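Local structure of DUF3863 domain-containing protein (3LM3) at residues A[384-397]-A[407-419]. The protein is of unknown function but is probably a carbohydrate-active enzyme, a putative glycoside hydrolase or deacetylase. Numbering follows the deposited sequence.
Sequences VIDFTRYDLQAHEP and KDWSLINKINQKA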
loop_
_atom_site.group_PDB
_atom_site.type_symbol
_atom_site.label_atom_id
_atom_site.label_comp_id
_atom_site.label_asym_id
_atom_site.label_seq_id
_atom_site.Cartn_x
_atom_site.Cartn_y
_atom_site.Cartn_z
ATOM N N VAL A 384 11.995 1.812 -21.906
ATOM C CA VAL A 384 12.253 1.715 -20.488
ATOM C C VAL A 384 11.910 3.049 -19.852
ATOM O O VAL A 384 12.504 4.078 -20.166
ATOM C CB VAL A 384 13.744 1.401 -20.197
ATOM C CG1 VAL A 384 14.018 1.340 -18.673
ATOM C CG2 VAL A 384 14.182 0.083 -20.840
ATOM N N ILE A 385 10.957 3.027 -18.907
ATOM C CA ILE A 385 10.632 4.208 -18.114
ATOM C C ILE A 385 11.088 4.105 -16.657
ATOM O O ILE A 385 11.073 5.102 -15.927
ATOM C CB ILE A 385 9.128 4.603 -18.175
ATOM C CG1 ILE A 385 8.232 3.567 -17.500
ATOM C CG2 ILE A 385 8.722 4.835 -19.636
ATOM C CD1 ILE A 385 6.810 4.125 -17.197
ATOM N N ASP A 386 11.469 2.907 -16.218
ATOM C CA ASP A 386 12.018 2.713 -14.876
ATOM C C ASP A 386 12.972 1.536 -14.934
ATOM O O ASP A 386 12.636 0.479 -15.462
ATOM C CB ASP A 386 10.904 2.441 -13.843
ATOM C CG ASP A 386 11.375 2.587 -12.415
ATOM O OD1 ASP A 386 11.976 1.597 -11.909
ATOM O OD2 ASP A 386 11.075 3.665 -11.819
ATOM N N PHE A 387 14.166 1.710 -14.378
ATOM C CA PHE A 387 15.078 0.616 -14.113
ATOM C C PHE A 387 15.778 0.976 -12.826
ATOM O O PHE A 387 16.578 1.927 -12.790
ATOM C CB PHE A 387 16.068 0.409 -15.259
ATOM C CG PHE A 387 17.030 -0.717 -15.009
ATOM C CD1 PHE A 387 16.559 -2.027 -14.861
ATOM C CD2 PHE A 387 18.386 -0.485 -14.936
ATOM C CE1 PHE A 387 17.433 -3.066 -14.610
ATOM C CE2 PHE A 387 19.270 -1.540 -14.688
ATOM C CZ PHE A 387 18.792 -2.821 -14.540
ATOM N N THR A 388 15.415 0.278 -11.750
ATOM C CA THR A 388 15.890 0.577 -10.418
ATOM C C THR A 388 16.570 -0.682 -9.895
ATOM O O THR A 388 15.927 -1.704 -9.709
ATOM C CB THR A 388 14.710 0.975 -9.514
ATOM O OG1 THR A 388 14.013 2.091 -10.065
ATOM C CG2 THR A 388 15.173 1.343 -8.095
ATOM N N ARG A 389 17.886 -0.611 -9.693
ATOM C CA ARG A 389 18.661 -1.750 -9.224
ATOM C C ARG A 389 18.688 -1.850 -7.718
ATOM O O ARG A 389 18.823 -0.874 -7.027
ATOM C CB ARG A 389 20.095 -1.627 -9.754
ATOM C CG ARG A 389 20.179 -1.863 -11.230
ATOM C CD ARG A 389 21.591 -1.750 -11.735
ATOM N NE ARG A 389 22.411 -2.854 -11.268
ATOM C CZ ARG A 389 23.522 -3.237 -11.857
ATOM N NH1 ARG A 389 23.956 -2.616 -12.957
ATOM N NH2 ARG A 389 24.187 -4.254 -11.357
ATOM N N TYR A 390 18.558 -3.071 -7.220
ATOM C CA TYR A 390 18.602 -3.349 -5.800
ATOM C C TYR A 390 19.910 -3.986 -5.363
ATOM O O TYR A 390 20.181 -4.049 -4.172
ATOM C CB TYR A 390 17.449 -4.280 -5.436
ATOM C CG TYR A 390 16.091 -3.747 -5.792
ATOM C CD1 TYR A 390 15.727 -2.459 -5.473
ATOM C CD2 TYR A 390 15.125 -4.583 -6.370
ATOM C CE1 TYR A 390 14.457 -1.976 -5.774
ATOM C CE2 TYR A 390 13.854 -4.121 -6.661
ATOM C CZ TYR A 390 13.531 -2.808 -6.385
ATOM O OH TYR A 390 12.253 -2.338 -6.646
ATOM N N ASP A 391 20.690 -4.480 -6.310
ATOM C CA ASP A 391 21.986 -5.078 -5.969
ATOM C C ASP A 391 22.992 -4.023 -5.525
ATOM O O ASP A 391 23.917 -4.319 -4.751
ATOM C CB ASP A 391 22.489 -5.974 -7.111
ATOM C CG ASP A 391 22.769 -5.218 -8.395
ATOM O OD1 ASP A 391 22.138 -4.195 -8.688
ATOM O OD2 ASP A 391 23.636 -5.695 -9.146
ATOM N N LEU A 392 22.811 -2.797 -5.971
ATOM C CA LEU A 392 23.580 -1.660 -5.518
ATOM C C LEU A 392 23.308 -1.369 -4.032
ATOM O O LEU A 392 22.178 -1.512 -3.548
ATOM C CB LEU A 392 23.243 -0.421 -6.375
ATOM C CG LEU A 392 23.489 -0.534 -7.882
ATOM C CD1 LEU A 392 23.001 0.706 -8.626
ATOM C CD2 LEU A 392 24.983 -0.774 -8.150
ATOM N N GLN A 393 24.327 -0.956 -3.293
ATOM C CA GLN A 393 24.136 -0.542 -1.904
ATOM C C GLN A 393 23.133 0.604 -1.830
ATOM O O GLN A 393 23.161 1.507 -2.662
ATOM C CB GLN A 393 25.468 -0.125 -1.226
ATOM C CG GLN A 393 25.310 0.194 0.254
ATOM C CD GLN A 393 26.609 0.382 1.020
ATOM O OE1 GLN A 393 27.696 0.322 0.459
ATOM N NE2 GLN A 393 26.488 0.609 2.327
ATOM N N ALA A 394 22.223 0.541 -0.860
ATOM C CA ALA A 394 21.282 1.603 -0.601
ATOM C C ALA A 394 21.474 2.135 0.815
ATOM O O ALA A 394 22.083 1.482 1.676
ATOM C CB ALA A 394 19.816 1.082 -0.805
ATOM N N HIS A 395 20.989 3.348 1.022
ATOM C CA HIS A 395 21.075 4.098 2.285
ATOM C C HIS A 395 19.790 4.852 2.551
ATOM O O HIS A 395 19.313 5.525 1.619
ATOM C CB HIS A 395 22.177 5.165 2.192
ATOM C CG HIS A 395 23.509 4.622 1.803
ATOM N ND1 HIS A 395 23.958 4.601 0.496
ATOM C CD2 HIS A 395 24.478 4.052 2.548
ATOM C CE1 HIS A 395 25.151 4.039 0.461
ATOM N NE2 HIS A 395 25.491 3.702 1.690
ATOM N N GLU A 396 19.297 4.862 3.782
ATOM C CA GLU A 396 18.178 5.689 4.163
ATOM C C GLU A 396 18.674 6.989 4.776
ATOM O O GLU A 396 19.839 7.081 5.199
ATOM C CB GLU A 396 17.305 4.938 5.192
ATOM C CG GLU A 396 16.609 3.686 4.707
ATOM C CD GLU A 396 15.966 2.921 5.836
ATOM O OE1 GLU A 396 16.292 3.158 7.035
ATOM O OE2 GLU A 396 15.054 2.125 5.529
ATOM N N PRO A 397 17.780 7.974 4.875
ATOM C CA PRO A 397 18.160 9.203 5.607
ATOM C C PRO A 397 18.587 8.949 7.041
ATOM O O PRO A 397 18.066 8.059 7.705
ATOM C CB PRO A 397 16.887 10.050 5.537
ATOM C CG PRO A 397 16.161 9.528 4.377
ATOM C CD PRO A 397 16.429 8.075 4.299
ATOM N N LYS A 407 11.962 13.967 4.214
ATOM C CA LYS A 407 10.732 13.636 3.478
ATOM C C LYS A 407 10.968 12.704 2.295
ATOM O O LYS A 407 10.022 12.062 1.858
ATOM C CB LYS A 407 10.020 14.909 3.018
ATOM C CG LYS A 407 9.553 15.772 4.181
ATOM C CD LYS A 407 8.602 16.854 3.698
ATOM C CE LYS A 407 8.197 17.781 4.822
ATOM N NZ LYS A 407 6.847 18.363 4.556
ATOM N N ASP A 408 12.198 12.578 1.835
ATOM C CA ASP A 408 12.510 11.817 0.616
ATOM C C ASP A 408 13.283 10.556 0.936
ATOM O O ASP A 408 14.478 10.565 1.188
ATOM C CB ASP A 408 13.279 12.681 -0.391
ATOM C CG ASP A 408 13.510 11.972 -1.740
ATOM O OD1 ASP A 408 13.052 10.817 -1.923
ATOM O OD2 ASP A 408 14.149 12.594 -2.626
ATOM N N TRP A 409 12.527 9.451 0.962
ATOM C CA TRP A 409 13.077 8.118 1.214
ATOM C C TRP A 409 13.120 7.248 -0.045
ATOM O O TRP A 409 13.301 6.037 0.046
ATOM C CB TRP A 409 12.262 7.419 2.309
ATOM C CG TRP A 409 12.442 8.042 3.658
ATOM C CD1 TRP A 409 12.126 9.314 4.013
ATOM C CD2 TRP A 409 12.976 7.420 4.835
ATOM N NE1 TRP A 409 12.449 9.530 5.324
ATOM C CE2 TRP A 409 12.982 8.387 5.850
ATOM C CE3 TRP A 409 13.493 6.152 5.122
ATOM C CZ2 TRP A 409 13.473 8.126 7.124
ATOM C CZ3 TRP A 409 13.933 5.881 6.395
ATOM C CH2 TRP A 409 13.954 6.873 7.372
ATOM N N SER A 410 12.955 7.848 -1.217
ATOM C CA SER A 410 12.912 7.063 -2.442
ATOM C C SER A 410 14.219 6.375 -2.754
ATOM O O SER A 410 15.296 6.903 -2.483
ATOM C CB SER A 410 12.492 7.924 -3.630
ATOM O OG SER A 410 11.165 8.425 -3.455
ATOM N N LEU A 411 14.106 5.197 -3.341
ATOM C CA LEU A 411 15.263 4.442 -3.823
ATOM C C LEU A 411 15.314 4.622 -5.337
ATOM O O LEU A 411 14.481 4.088 -6.085
ATOM C CB LEU A 411 15.148 2.970 -3.403
ATOM C CG LEU A 411 16.439 2.147 -3.487
ATOM C CD1 LEU A 411 16.326 0.864 -2.646
ATOM C CD2 LEU A 411 16.818 1.831 -4.958
ATOM N N ILE A 412 16.277 5.423 -5.801
ATOM C CA ILE A 412 16.371 5.819 -7.201
ATOM C C ILE A 412 17.824 5.708 -7.622
ATOM O O ILE A 412 18.732 6.138 -6.868
ATOM C CB ILE A 412 15.870 7.278 -7.360
ATOM C CG1 ILE A 412 14.364 7.344 -7.137
ATOM C CG2 ILE A 412 16.174 7.862 -8.747
ATOM C CD1 ILE A 412 13.763 8.760 -7.090
ATOM N N ASN A 413 18.071 5.105 -8.776
ATOM C CA ASN A 413 19.421 5.075 -9.302
ATOM C C ASN A 413 19.366 5.275 -10.817
ATOM O O ASN A 413 19.363 6.424 -11.246
ATOM C CB ASN A 413 20.221 3.852 -8.815
ATOM C CG ASN A 413 19.436 2.556 -8.846
ATOM O OD1 ASN A 413 19.062 2.065 -9.898
ATOM N ND2 ASN A 413 19.277 1.952 -7.669
ATOM N N LYS A 414 19.230 4.233 -11.626
ATOM C CA LYS A 414 19.438 4.396 -13.087
ATOM C C LYS A 414 18.351 5.238 -13.798
ATOM O O LYS A 414 18.632 6.319 -14.327
ATOM C CB LYS A 414 19.606 3.029 -13.769
ATOM C CG LYS A 414 20.740 2.158 -13.193
ATOM C CD LYS A 414 22.064 2.940 -13.034
ATOM C CE LYS A 414 23.318 2.015 -12.949
ATOM N NZ LYS A 414 23.776 1.493 -14.284
ATOM N N ILE A 415 17.121 4.739 -13.825
ATOM C CA ILE A 415 15.997 5.408 -14.463
ATOM C C ILE A 415 14.782 5.271 -13.537
ATOM O O ILE A 415 14.452 4.164 -13.114
ATOM C CB ILE A 415 15.658 4.777 -15.852
ATOM C CG1 ILE A 415 16.893 4.850 -16.785
ATOM C CG2 ILE A 415 14.472 5.461 -16.531
ATOM C CD1 ILE A 415 16.672 4.268 -18.165
ATOM N N ASN A 416 14.108 6.393 -13.273
ATOM C CA ASN A 416 12.924 6.385 -12.404
ATOM C C ASN A 416 11.713 6.950 -13.139
ATOM O O ASN A 416 11.809 7.982 -13.800
ATOM C CB ASN A 416 13.199 7.155 -11.116
ATOM C CG ASN A 416 11.939 7.413 -10.331
ATOM O OD1 ASN A 416 11.292 8.443 -10.538
ATOM N ND2 ASN A 416 11.542 6.443 -9.502
ATOM N N GLN A 417 10.560 6.294 -12.968
ATOM C CA GLN A 417 9.331 6.609 -13.715
ATOM C C GLN A 417 8.834 8.035 -13.576
ATOM O O GLN A 417 8.177 8.524 -14.485
ATOM C CB GLN A 417 8.219 5.645 -13.328
ATOM C CG GLN A 417 7.731 5.798 -11.882
ATOM C CD GLN A 417 6.704 4.752 -11.488
ATOM O OE1 GLN A 417 5.952 4.271 -12.341
ATOM N NE2 GLN A 417 6.637 4.420 -10.188
ATOM N N LYS A 418 9.127 8.710 -12.462
ATOM C CA LYS A 418 8.631 10.061 -12.277
ATOM C C LYS A 418 9.279 11.046 -13.253
ATOM O O LYS A 418 8.755 12.144 -13.480
ATOM C CB LYS A 418 8.818 10.520 -10.826
ATOM C CG LYS A 418 8.256 9.571 -9.782
ATOM C CD LYS A 418 6.709 9.452 -9.836
ATOM C CE LYS A 418 6.238 8.385 -8.909
ATOM N NZ LYS A 418 4.728 8.331 -8.831
ATOM N N ALA A 419 10.411 10.652 -13.833
ATOM C CA ALA A 419 11.007 11.411 -14.955
ATOM C C ALA A 419 11.404 12.837 -14.562
ATOM O O ALA A 419 11.242 13.781 -15.362
ATOM C CB ALA A 419 10.073 11.427 -16.176
HETATM O O HOH W 1 15.905 4.394 -10.466
HETATM O O HOH W 2 13.301 4.290 -8.618
HETATM O O HOH W 3 16.590 6.910 0.568
#
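Phe387 and Ile415 exchange two backbone hydrogen bonds at the tight end of this contact, Phe387 N to Ile415 O at 2.8 Å and Ile415 N to Phe387 O at 3.0 Å. Just beyond them the carboxamide of Asn413 stands in for a peptide group: OD1 takes Arg389 N on an in-plane lone pair (2.9 Å), while ND2 donates to Arg389 O. Its CG sits between the backbone N and carbonyl carbon (chi1 43°), which folds OD1 back to accept Lys414 N as well; three bonds thus fix the amide's rotation. On the other flank Asp386 OD2 receives Gln417 N on its anti side (2.9 Å) and also pairs with Arg368, whereas OD1 accepts from Thr388 OG1. Strand 383-389 is the outermost of a four-stranded antiparallel sheet, and the single antiparallel bridge lets segment 407-419 line part of its outer side without becoming a regular strand. Ile415 directs CD1 onto Val384 CG1, the two side chains crossing at about a right angle. Lys414 instead runs alongside Phe387, its CB near CD2; its NZ shares Asp436 of helix 434-443 with Arg389, an acid that probably offsets the two positive charges. Beside Thr388 a water links the segments, donating to Thr388 OG1 and Leu411 O and accepting from Asn416 ND2; beyond it the backbones stand farther apart. Leu411 spans the wider separation, with CD2 3.6 Å from Thr388 CG2 and CD1 against Ala394 CB. Toward the more exposed end, where Glu396 and Pro397 are partly exposed, the buried Trp409 takes Pro397 CD over one face of its six-membered ring, a CH-pi contact 3.6 Å from the centroid and 14° off the normal. Glu396 reaches that ring's edge at CZ3, its carboxylate turned 64° from the indole and salt-bridged to Arg120.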